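Local coordinates for Lmo2446 protein (PDB 5I0D) that belongs to glycosyl hydrolase family 31, combining a TIM-barrel domain with accessory beta domains and a family 6 carbohydrate-binding module that holds alpha-D-glucopyranose and a calcium ion, at residues I705-K710 against S836-Y841; R850-S855 against D866-A871; Y989-R994 against D1057-K1062; E1000-T1005 against A1052-D1057. One frame throughout, in Å; residues are numbered along the deposited sequence. Where two conformers were deposited one is given.

Contact 1: residues I705-K710 against S836-Y841; sequences IYTAAK and SEYSFY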
# COMPACT_ATOMS: atom_id res chain seq x y z
N ILE A 705 -14.32 -0.53 7.77
CA ILE A 705 -13.13 0.11 7.21
C ILE A 705 -12.30 0.75 8.33
O ILE A 705 -11.08 0.56 8.41
CB ILE A 705 -13.52 1.11 6.10
CG1 ILE A 705 -14.07 0.33 4.89
CG2 ILE A 705 -12.32 1.98 5.69
CD1 ILE A 705 -14.68 1.19 3.80
N TYR A 706 -12.97 1.47 9.22
CA TYR A 706 -12.25 2.18 10.26
C TYR A 706 -11.71 1.24 11.33
O TYR A 706 -10.64 1.51 11.88
CB TYR A 706 -13.11 3.29 10.87
CG TYR A 706 -12.30 4.33 11.60
CD1 TYR A 706 -11.19 4.95 11.00
CD2 TYR A 706 -12.64 4.72 12.88
CE1 TYR A 706 -10.45 5.90 11.68
CE2 TYR A 706 -11.91 5.68 13.54
CZ TYR A 706 -10.81 6.26 12.95
OH TYR A 706 -10.09 7.23 13.65
N THR A 707 -12.42 0.13 11.60
CA THR A 707 -11.85 -0.92 12.48
C THR A 707 -10.57 -1.49 11.84
O THR A 707 -9.55 -1.70 12.53
CB THR A 707 -12.90 -2.02 12.79
OG1 THR A 707 -13.97 -1.45 13.54
CG2 THR A 707 -12.32 -3.18 13.60
N ALA A 708 -10.60 -1.71 10.54
CA ALA A 708 -9.39 -2.17 9.82
C ALA A 708 -8.26 -1.13 9.89
O ALA A 708 -7.10 -1.50 10.08
CB ALA A 708 -9.71 -2.54 8.39
N ALA A 709 -8.60 0.16 9.78
CA ALA A 709 -7.59 1.22 9.95
C ALA A 709 -6.92 1.15 11.32
O ALA A 709 -5.69 1.30 11.44
CB ALA A 709 -8.19 2.60 9.74
N LYS A 710 -7.71 0.92 12.37
CA LYS A 710 -7.14 0.76 13.72
C LYS A 710 -6.28 -0.51 13.83
O LYS A 710 -5.26 -0.50 14.51
CB LYS A 710 -8.22 0.76 14.80
CG LYS A 710 -7.63 0.70 16.20
CD LYS A 710 -8.64 1.06 17.27
CE LYS A 710 -7.96 1.29 18.62
NZ LYS A 710 -7.51 0.00 19.18
N SER A 836 -16.70 -17.88 15.41
CA SER A 836 -15.93 -16.74 14.98
C SER A 836 -16.09 -15.58 15.95
O SER A 836 -16.96 -15.59 16.83
CB SER A 836 -16.23 -16.37 13.52
OG SER A 836 -17.57 -16.11 13.30
N GLU A 837 -15.16 -14.63 15.87
CA GLU A 837 -15.18 -13.50 16.79
C GLU A 837 -14.59 -12.30 16.10
O GLU A 837 -13.82 -12.44 15.14
CB GLU A 837 -14.43 -13.83 18.10
CG GLU A 837 -12.98 -14.23 17.94
CD GLU A 837 -12.42 -15.05 19.12
OE1 GLU A 837 -12.95 -14.94 20.27
OE2 GLU A 837 -11.44 -15.81 18.90
N TYR A 838 -14.98 -11.13 16.57
CA TYR A 838 -14.54 -9.89 15.97
C TYR A 838 -14.52 -8.81 17.03
O TYR A 838 -15.45 -8.75 17.85
CB TYR A 838 -15.55 -9.49 14.91
CG TYR A 838 -15.26 -8.21 14.18
CD1 TYR A 838 -14.26 -8.14 13.23
CD2 TYR A 838 -16.06 -7.10 14.38
CE1 TYR A 838 -14.01 -6.96 12.52
CE2 TYR A 838 -15.84 -5.93 13.67
CZ TYR A 838 -14.83 -5.87 12.75
OH TYR A 838 -14.64 -4.71 12.05
N SER A 839 -13.49 -7.98 17.00
CA SER A 839 -13.37 -6.84 17.91
C SER A 839 -13.68 -5.55 17.13
O SER A 839 -12.85 -5.09 16.35
CB SER A 839 -11.96 -6.80 18.49
OG SER A 839 -11.85 -5.87 19.55
N PHE A 840 -14.87 -5.00 17.34
CA PHE A 840 -15.32 -3.79 16.65
C PHE A 840 -14.80 -2.53 17.34
O PHE A 840 -14.94 -2.38 18.54
CB PHE A 840 -16.86 -3.79 16.63
CG PHE A 840 -17.47 -2.52 16.11
CD1 PHE A 840 -17.02 -1.96 14.92
CD2 PHE A 840 -18.49 -1.90 16.80
CE1 PHE A 840 -17.57 -0.78 14.44
CE2 PHE A 840 -19.05 -0.72 16.33
CZ PHE A 840 -18.60 -0.17 15.14
N TYR A 841 -14.20 -1.62 16.58
CA TYR A 841 -13.77 -0.31 17.12
C TYR A 841 -14.93 0.68 17.08
O TYR A 841 -15.23 1.28 16.07
CB TYR A 841 -12.58 0.22 16.34
CG TYR A 841 -11.99 1.55 16.77
CD1 TYR A 841 -11.77 1.85 18.12
CD2 TYR A 841 -11.62 2.51 15.83
CE1 TYR A 841 -11.22 3.06 18.51
CE2 TYR A 841 -11.08 3.73 16.23
CZ TYR A 841 -10.89 3.99 17.57
OH TYR A 841 -10.32 5.18 17.94
O HOH W 1 -10.15 7.31 16.38
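Thr707 OG1 is gripped from two directions: it accepts the backbone N-H of Tyr841 (OG1 to N 3.1 Å, 157° at the hydrogen) and is also hydrogen-bonded to Pro703 O, one helical turn earlier. With OG1 lying beside the backbone N, the methyl CG2 is anti to that nitrogen and reaches the preceding part of the strand, 3.2 Å from Tyr838 OH and 3.4 Å from Ser839 O. One turn further along the helix, the aliphatic part of Lys710 crosses the Tyr841 ring at about a right angle. Its CD sits over the centre of one face, 3.3 Å from the ring centroid, in a CH-pi contact, while a bend at the last torsion leaves NZ for a salt bridge with Asp714. Tyr706 CE2 comes to the edge of the Tyr841 ring, 3.4 Å from Tyr841 CE2, with the two ring planes inclined by 37°. A water joins the two phenols, 2.7 Å from Tyr706 OH and 2.6 Å from Tyr841 OH; Tyr706 OH is further bonded to Leu360 O. Helix 702-715 thus holds strand 835-842 chiefly at Tyr841: by its N-H, over a ring face, at a ring edge and, through water, at the phenol oxygen.

Contact 2: residues R850-S855 against D866-A871; sequences RDISVS and DLPAMA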
# COMPACT_ATOMS: atom_id res chain seq x y z
N ARG A 850 -15.68 -3.47 21.05
CA ARG A 850 -16.85 -4.32 21.29
C ARG A 850 -16.58 -5.72 20.77
O ARG A 850 -16.47 -5.91 19.56
CB ARG A 850 -18.09 -3.77 20.58
CG ARG A 850 -18.35 -2.30 20.78
CD ARG A 850 -18.79 -1.97 22.18
NE ARG A 850 -19.19 -0.57 22.30
CZ ARG A 850 -19.52 0.05 23.44
NH1 ARG A 850 -19.49 -0.61 24.60
NH2 ARG A 850 -19.88 1.34 23.43
N ASP A 851 -16.43 -6.68 21.69
CA ASP A 851 -16.05 -8.05 21.33
C ASP A 851 -17.30 -8.86 21.05
O ASP A 851 -18.06 -9.13 21.97
CB ASP A 851 -15.25 -8.70 22.45
CG ASP A 851 -13.91 -8.02 22.67
OD1 ASP A 851 -13.29 -7.46 21.73
OD2 ASP A 851 -13.47 -8.01 23.83
N ILE A 852 -17.51 -9.21 19.78
CA ILE A 852 -18.70 -9.94 19.34
C ILE A 852 -18.28 -11.35 18.92
O ILE A 852 -17.26 -11.52 18.28
CB ILE A 852 -19.35 -9.29 18.12
CG1 ILE A 852 -19.72 -7.85 18.43
CG2 ILE A 852 -20.61 -10.04 17.69
CD1 ILE A 852 -19.76 -7.04 17.17
N SER A 853 -19.07 -12.35 19.29
CA SER A 853 -18.77 -13.71 18.87
C SER A 853 -20.01 -14.42 18.40
O SER A 853 -21.11 -14.18 18.91
CB SER A 853 -18.08 -14.49 19.99
OG SER A 853 -18.90 -14.55 21.14
N VAL A 854 -19.81 -15.31 17.44
CA VAL A 854 -20.87 -16.07 16.81
C VAL A 854 -20.47 -17.54 16.91
O VAL A 854 -19.32 -17.88 16.66
CB VAL A 854 -21.05 -15.67 15.34
CG1 VAL A 854 -22.09 -16.54 14.65
CG2 VAL A 854 -21.43 -14.19 15.23
N SER A 855 -21.42 -18.37 17.33
CA SER A 855 -21.24 -19.83 17.35
C SER A 855 -22.29 -20.47 16.43
O SER A 855 -23.51 -20.48 16.74
CB SER A 855 -21.35 -20.36 18.77
OG SER A 855 -21.05 -21.74 18.79
N ASP A 866 -23.17 -13.76 20.69
CA ASP A 866 -22.92 -13.15 21.99
C ASP A 866 -22.59 -11.68 21.73
O ASP A 866 -21.49 -11.34 21.28
CB ASP A 866 -21.79 -13.89 22.72
CG ASP A 866 -22.20 -15.29 23.17
OD1 ASP A 866 -23.42 -15.53 23.38
OD2 ASP A 866 -21.31 -16.15 23.31
N LEU A 867 -23.59 -10.83 21.98
CA LEU A 867 -23.50 -9.41 21.72
C LEU A 867 -23.00 -8.76 23.00
O LEU A 867 -23.57 -8.98 24.07
CB LEU A 867 -24.89 -8.90 21.34
CG LEU A 867 -24.97 -7.47 20.81
CD1 LEU A 867 -24.49 -7.45 19.36
CD2 LEU A 867 -26.39 -6.97 20.93
N PRO A 868 -21.92 -7.97 22.90
CA PRO A 868 -21.45 -7.28 24.09
C PRO A 868 -22.38 -6.13 24.43
O PRO A 868 -23.27 -5.80 23.63
CB PRO A 868 -20.11 -6.73 23.63
CG PRO A 868 -20.32 -6.41 22.21
CD PRO A 868 -21.25 -7.47 21.68
N ALA A 869 -22.13 -5.52 25.58
CA ALA A 869 -22.76 -4.25 25.94
C ALA A 869 -22.54 -3.28 24.79
O ALA A 869 -21.42 -3.19 24.27
CB ALA A 869 -22.14 -3.70 27.20
N MSE A 870 -23.60 -2.61 24.36
CA MSE A 870 -23.50 -1.61 23.30
C MSE A 870 -24.20 -0.37 23.75
O MSE A 870 -25.09 -0.42 24.60
CB MSE A 870 -24.15 -2.03 21.99
CG MSE A 870 -23.78 -3.41 21.49
SE MSE A 870 -21.96 -3.36 20.74
CE MSE A 870 -22.39 -2.42 19.07
N ALA A 871 -23.81 0.75 23.16
CA ALA A 871 -24.44 2.03 23.40
C ALA A 871 -25.60 2.30 22.44
O ALA A 871 -26.36 3.22 22.66
CB ALA A 871 -23.41 3.16 23.29
O HOH W 2 -18.49 -12.23 22.79
O HOH W 3 -19.72 -17.55 20.97
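Pro868 wedges against strand 848-857, its CD 3.6 Å from Ile852 CG1 and its CG 3.8 Å from Arg850 CB, the close-packed part of the contact. Beside it, Met870 (a selenomethionine) and Arg850 fold toward each other. Both chains bend at their second torsion (-76° and -70°), which brings Met870 SE to within 3.7 Å of Arg850 CD, while Met870 CA lies over one face of the guanidinium. Arg850 NE forms a salt bridge with Asp842, holding the head group over the 869-871 backbone, and Met870 continues inward to Leu826 and Phe828. The other end is looser and wet. Ser853 and Asp866 form an antiparallel hydrogen-bonded pair, with Asp866 N to Ser853 O at 2.8 Å and the longer return bond, Ser853 N to Asp866 O, at 3.3 Å. Their side chains share one face of the sheet, where two waters meet Ser853 OG; one donates to Asp851 O and weakly to Asp866 O, the other to Asp866 OD2. Ser853 and Asp866 were each modelled in two conformers, so this water network is doubtful. Pro868, lacking an N-H, ends the ladder, and the arrangement is that of a beta hairpin, strands 848-857 and 862-867, in an antiparallel sheet.

Contact 3: residues Y989-R994 against D1057-K1062; sequences YTMEVR and DHVVIK. With CA (calcium ion), chain S.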
# COMPACT_ATOMS: atom_id res chain seq x y z
N TYR A 989 -26.64 -36.08 4.79
CA TYR A 989 -27.45 -34.87 4.96
C TYR A 989 -28.78 -35.06 4.28
O TYR A 989 -28.98 -36.02 3.52
CB TYR A 989 -26.75 -33.66 4.32
CG TYR A 989 -25.50 -33.19 5.04
CD1 TYR A 989 -24.24 -33.70 4.74
CD2 TYR A 989 -25.57 -32.19 6.01
CE1 TYR A 989 -23.10 -33.25 5.39
CE2 TYR A 989 -24.45 -31.75 6.68
CZ TYR A 989 -23.21 -32.25 6.36
OH TYR A 989 -22.11 -31.80 7.04
N THR A 990 -29.68 -34.14 4.55
CA THR A 990 -30.94 -34.04 3.83
C THR A 990 -30.84 -32.83 2.94
O THR A 990 -30.50 -31.75 3.43
CB THR A 990 -32.10 -33.87 4.80
OG1 THR A 990 -32.18 -35.03 5.61
CG2 THR A 990 -33.42 -33.69 4.04
N MSE A 991 -31.09 -33.00 1.65
CA MSE A 991 -31.15 -31.89 0.73
C MSE A 991 -32.60 -31.53 0.51
O MSE A 991 -33.38 -32.34 -0.01
CB MSE A 991 -30.42 -32.25 -0.56
CG MSE A 991 -30.54 -31.12 -1.58
SE MSE A 991 -29.41 -31.48 -3.16
CE MSE A 991 -30.41 -33.02 -3.82
N GLU A 992 -33.00 -30.33 0.93
CA GLU A 992 -34.33 -29.82 0.62
C GLU A 992 -34.30 -29.27 -0.80
O GLU A 992 -33.41 -28.50 -1.13
CB GLU A 992 -34.71 -28.68 1.55
CG GLU A 992 -34.95 -29.09 2.98
CD GLU A 992 -35.52 -27.95 3.83
OE1 GLU A 992 -35.45 -26.78 3.41
OE2 GLU A 992 -36.01 -28.24 4.93
N VAL A 993 -35.26 -29.67 -1.63
CA VAL A 993 -35.38 -29.16 -2.99
C VAL A 993 -36.69 -28.40 -3.04
O VAL A 993 -37.74 -29.00 -2.84
CB VAL A 993 -35.39 -30.31 -4.03
CG1 VAL A 993 -35.63 -29.77 -5.44
CG2 VAL A 993 -34.09 -31.09 -3.96
N ARG A 994 -36.64 -27.08 -3.25
CA ARG A 994 -37.84 -26.26 -3.27
C ARG A 994 -38.18 -25.92 -4.71
O ARG A 994 -37.33 -25.46 -5.46
CB ARG A 994 -37.68 -25.00 -2.42
CG ARG A 994 -38.96 -24.17 -2.30
CD ARG A 994 -38.89 -23.21 -1.11
NE ARG A 994 -40.17 -22.58 -0.78
CZ ARG A 994 -40.54 -21.34 -1.11
NH1 ARG A 994 -39.73 -20.54 -1.79
NH2 ARG A 994 -41.72 -20.88 -0.72
N ASP A 1057 -36.48 -23.42 -7.29
CA ASP A 1057 -36.17 -22.22 -6.53
C ASP A 1057 -34.77 -22.21 -5.91
O ASP A 1057 -34.03 -21.19 -6.04
CB ASP A 1057 -37.22 -22.01 -5.43
CG ASP A 1057 -36.97 -20.76 -4.63
OD1 ASP A 1057 -36.24 -19.87 -5.13
OD2 ASP A 1057 -37.49 -20.68 -3.49
N HIS A 1058 -34.48 -23.31 -5.20
CA HIS A 1058 -33.25 -23.48 -4.42
C HIS A 1058 -33.09 -24.89 -3.88
O HIS A 1058 -34.04 -25.68 -3.88
CB HIS A 1058 -33.15 -22.45 -3.25
CG HIS A 1058 -34.11 -22.68 -2.10
ND1 HIS A 1058 -34.87 -21.66 -1.57
CD2 HIS A 1058 -34.37 -23.76 -1.33
CE1 HIS A 1058 -35.59 -22.10 -0.56
NE2 HIS A 1058 -35.31 -23.38 -0.39
N VAL A 1059 -31.89 -25.16 -3.36
CA VAL A 1059 -31.68 -26.28 -2.44
C VAL A 1059 -31.15 -25.79 -1.11
O VAL A 1059 -30.46 -24.77 -1.05
CB VAL A 1059 -30.76 -27.40 -3.01
CG1 VAL A 1059 -31.32 -27.92 -4.33
CG2 VAL A 1059 -29.33 -26.96 -3.21
N VAL A 1060 -31.46 -26.53 -0.06
CA VAL A 1060 -30.96 -26.27 1.28
C VAL A 1060 -30.37 -27.59 1.76
O VAL A 1060 -30.96 -28.65 1.56
CB VAL A 1060 -32.10 -25.82 2.23
CG1 VAL A 1060 -31.67 -25.85 3.69
CG2 VAL A 1060 -32.59 -24.43 1.85
N ILE A 1061 -29.22 -27.50 2.41
CA ILE A 1061 -28.58 -28.65 3.04
C ILE A 1061 -28.76 -28.56 4.54
O ILE A 1061 -28.46 -27.53 5.15
CB ILE A 1061 -27.08 -28.69 2.71
CG1 ILE A 1061 -26.85 -28.70 1.20
CG2 ILE A 1061 -26.39 -29.88 3.37
CD1 ILE A 1061 -27.52 -29.84 0.45
N LYS A 1062 -29.26 -29.64 5.14
CA LYS A 1062 -29.45 -29.70 6.58
C LYS A 1062 -29.13 -31.09 7.10
O LYS A 1062 -29.06 -32.04 6.34
CB LYS A 1062 -30.88 -29.33 6.93
CG LYS A 1062 -31.94 -30.27 6.41
CD LYS A 1062 -33.32 -29.80 6.85
CE LYS A 1062 -34.40 -30.69 6.26
NZ LYS A 1062 -35.79 -30.20 6.55
CA CA S . -34.35 -18.81 -5.99
O HOH W 4 -36.45 -25.37 1.12
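Lys1062 starts with CG between its backbone N and carbonyl carbon (chi1 64°) and then runs fully extended, which carries NZ over to Glu992 on the neighbouring strand. Glu992 crosses the lysine at about a right angle and receives NZ on the anti side of OE2, 2.6 Å away; Glu1030 gives the same ammonium a second salt bridge. Arg994 has CG anti to N and stays extended to NE. Its CB lies over a face of the His1058 ring, offset toward the rim, and its NH1 meets Asp1057 OD2 at 2.8 Å, the oxygen near the guanidinium plane. Beneath these groups the two antiparallel strands belong to the beta-sandwich of the family 6 carbohydrate-binding module. The ladder is regular from Thr990 N to Lys1062 O (2.8 Å) up to Arg994, which faces both Asp1057 and His1058 in a classic beta bulge: Arg994 N binds His1058 O at 3.0 Å and Asp1057 N binds Arg994 O at 2.9 Å. On the opposite face, Met991 (selenomethionine), Val993, Val1059 and Ile1061 pack inward with Phe1044 and Ile980. Asp1057 also binds calcium through OD1, 2.3 Å from the ion, and its backbone O, together with Glu942, Glu944, Thr961 and Gly964. Thr961 also hydrogen-bonds His1058 ND1 through its hydroxyl, and a water spans His1058 NE2 (2.7 Å) and Glu992 OE1.

Contact 4: residues E1000-T1005 against A1052-D1057; sequences EDATRT and AGINFD. With CA (calcium ion), chain S; GLC (alpha-D-glucopyranose), chain D; GLC (alpha-D-glucopyranose), chain B.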
# COMPACT_ATOMS: atom_id res chain seq x y z
N GLU A 1000 -48.46 -31.09 -13.13
CA GLU A 1000 -48.38 -32.53 -12.92
C GLU A 1000 -47.14 -32.94 -12.15
O GLU A 1000 -46.17 -32.18 -12.07
CB GLU A 1000 -48.39 -33.24 -14.28
CG GLU A 1000 -47.16 -32.91 -15.12
CD GLU A 1000 -47.34 -33.22 -16.60
OE1 GLU A 1000 -46.97 -32.35 -17.43
OE2 GLU A 1000 -47.84 -34.33 -16.92
N ASP A 1001 -47.16 -34.15 -11.59
CA ASP A 1001 -46.00 -34.73 -10.90
C ASP A 1001 -44.77 -34.71 -11.81
O ASP A 1001 -44.88 -34.97 -13.01
CB ASP A 1001 -46.26 -36.20 -10.50
CG ASP A 1001 -47.26 -36.35 -9.36
OD1 ASP A 1001 -47.66 -35.36 -8.71
OD2 ASP A 1001 -47.68 -37.51 -9.13
N ALA A 1002 -43.62 -34.39 -11.24
CA ALA A 1002 -42.39 -34.27 -12.00
C ALA A 1002 -41.33 -35.19 -11.41
O ALA A 1002 -41.45 -35.64 -10.28
CB ALA A 1002 -41.90 -32.84 -12.01
N THR A 1003 -40.30 -35.48 -12.21
CA THR A 1003 -39.09 -36.15 -11.71
C THR A 1003 -37.88 -35.50 -12.34
O THR A 1003 -37.94 -34.95 -13.46
CB THR A 1003 -39.07 -37.67 -12.04
OG1 THR A 1003 -39.05 -37.85 -13.45
CG2 THR A 1003 -40.32 -38.40 -11.47
N ARG A 1004 -36.78 -35.52 -11.60
CA ARG A 1004 -35.49 -35.08 -12.12
C ARG A 1004 -34.46 -36.04 -11.62
O ARG A 1004 -34.69 -36.78 -10.67
CB ARG A 1004 -35.14 -33.66 -11.65
CG ARG A 1004 -36.05 -32.56 -12.18
CD ARG A 1004 -35.80 -32.31 -13.65
NE ARG A 1004 -36.63 -31.23 -14.16
CZ ARG A 1004 -37.94 -31.33 -14.44
NH1 ARG A 1004 -38.58 -30.27 -14.91
NH2 ARG A 1004 -38.62 -32.46 -14.25
N THR A 1005 -33.30 -36.02 -12.27
CA THR A 1005 -32.18 -36.88 -11.90
C THR A 1005 -31.14 -36.00 -11.19
O THR A 1005 -30.92 -34.87 -11.61
CB THR A 1005 -31.61 -37.55 -13.16
OG1 THR A 1005 -32.64 -38.31 -13.79
CG2 THR A 1005 -30.47 -38.48 -12.86
N ALA A 1052 -42.06 -33.76 -17.05
CA ALA A 1052 -42.85 -32.59 -16.61
C ALA A 1052 -42.02 -31.36 -16.27
O ALA A 1052 -40.87 -31.46 -15.87
CB ALA A 1052 -43.76 -32.95 -15.44
N GLY A 1053 -42.64 -30.19 -16.41
CA GLY A 1053 -42.00 -28.93 -16.06
C GLY A 1053 -42.05 -28.61 -14.58
O GLY A 1053 -43.04 -28.92 -13.89
N ILE A 1054 -40.99 -27.99 -14.09
CA ILE A 1054 -40.99 -27.40 -12.76
C ILE A 1054 -40.39 -26.01 -12.82
O ILE A 1054 -39.75 -25.61 -13.79
CB ILE A 1054 -40.19 -28.24 -11.74
CG1 ILE A 1054 -38.68 -28.21 -12.00
CG2 ILE A 1054 -40.70 -29.68 -11.71
CD1 ILE A 1054 -37.86 -28.95 -10.96
N ASN A 1055 -40.62 -25.27 -11.74
CA ASN A 1055 -39.82 -24.09 -11.44
C ASN A 1055 -38.99 -24.45 -10.24
O ASN A 1055 -39.54 -24.93 -9.25
CB ASN A 1055 -40.73 -22.91 -11.16
CG ASN A 1055 -41.44 -22.43 -12.42
OD1 ASN A 1055 -41.01 -22.73 -13.54
ND2 ASN A 1055 -42.52 -21.69 -12.24
N PHE A 1056 -37.68 -24.22 -10.32
CA PHE A 1056 -36.71 -24.73 -9.33
C PHE A 1056 -36.15 -23.52 -8.57
O PHE A 1056 -35.45 -22.70 -9.15
CB PHE A 1056 -35.63 -25.50 -10.09
CG PHE A 1056 -34.56 -26.18 -9.24
CD1 PHE A 1056 -34.66 -26.33 -7.85
CD2 PHE A 1056 -33.46 -26.74 -9.87
CE1 PHE A 1056 -33.65 -26.97 -7.13
CE2 PHE A 1056 -32.47 -27.41 -9.16
CZ PHE A 1056 -32.56 -27.51 -7.79
N ASP A 1057 -36.48 -23.42 -7.29
CA ASP A 1057 -36.17 -22.22 -6.53
C ASP A 1057 -34.77 -22.21 -5.91
O ASP A 1057 -34.03 -21.19 -6.04
CB ASP A 1057 -37.22 -22.01 -5.43
CG ASP A 1057 -36.97 -20.76 -4.63
OD1 ASP A 1057 -36.24 -19.87 -5.13
OD2 ASP A 1057 -37.49 -20.68 -3.49
CA CA S . -34.35 -18.81 -5.99
C1 GLC D . -43.59 -26.46 -18.89
C2 GLC D . -43.95 -26.74 -20.34
C3 GLC D . -45.47 -26.83 -20.51
C4 GLC D . -46.04 -27.86 -19.54
C5 GLC D . -45.54 -27.65 -18.11
C6 GLC D . -45.93 -28.82 -17.22
O2 GLC D . -43.38 -25.70 -21.16
O3 GLC D . -45.74 -27.22 -21.86
O4 GLC D . -47.46 -27.78 -19.52
O5 GLC D . -44.12 -27.51 -18.08
O6 GLC D . -45.15 -29.97 -17.55
C1 GLC B . -46.20 -22.16 -16.82
C2 GLC B . -45.68 -21.43 -15.59
C3 GLC B . -44.17 -21.25 -15.67
C4 GLC B . -43.49 -22.60 -15.87
C5 GLC B . -44.11 -23.31 -17.07
C6 GLC B . -43.56 -24.70 -17.29
O2 GLC B . -46.31 -20.16 -15.43
O3 GLC B . -43.73 -20.63 -14.46
O4 GLC B . -42.09 -22.41 -16.09
O5 GLC B . -45.53 -23.42 -16.92
O6 GLC B . -44.08 -25.15 -18.55
O HOH W 5 -45.78 -29.68 -13.35
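In the glycan pocket of the family 6 carbohydrate-binding module, the loop at Ala1052-Gly1053 leans on Glu1000, Ala1002 and Arg1004 at the start of strand 1002-1008. Arg1004 grips Ala1052 O end-on with two nitrogens, NH1 at 2.8 Å and NH2 at 2.9 Å. NH2 also binds Thr1003 O, approaching from above that carbonyl's plane, and these bonds should largely fix the guanidinium rotation. Ile1054 CD1 lies over one face of the group, and Phe969 adds a cation-pi contact. The other branch, Ile1054 CG2, packs tightly on Ala1002 CB at 3.4 Å. Held in this way, the loop presents its backbone to sugar: Gly1053 N donates to O6 of one alpha-D-glucopyranose at 2.8 Å, and that hydroxyl in turn donates to Glu1000 OE1 at 3.0 Å. Glu1000 reaches it with an extended chain whose CG touches Ala1052 CB. A water accepts from Glu1000 N and donates to Gly1053 O. Asn1055, pointing away from strand 1002-1008 and flanked by His957 and Trp1023, binds the alpha-D-glucopyranose joined to the first through its own O6 with both ends of its amide: OD1 accepts from O4 at 2.8 Å, and ND2 donates to O3 at 2.7 Å.

In the fold
The contacts fall into two pairs along the chain. Contacts 1 and 2 lie on one antiparallel sheet, their centres 12 Å apart, and adjoin through neighbouring strands 835-842 and 848-857, where Phe840 O and Arg850 N are 2.8 Å apart, a probable hydrogen bond; contact 1 ties that sheet to a barrel-region helix. Contacts 3 and 4, centres 15 Å apart, share strand 1054-1062: its Asp1057 binds the calcium ion at one end of contact 3, and the same strand leads to the glycan pocket at contact 4; the Asp1057 side chain is about 10 Å from a bound alpha-D-glucopyranose. The two pairs do not touch: contacts 2 and 3 are about 14 Å apart at their nearest atoms.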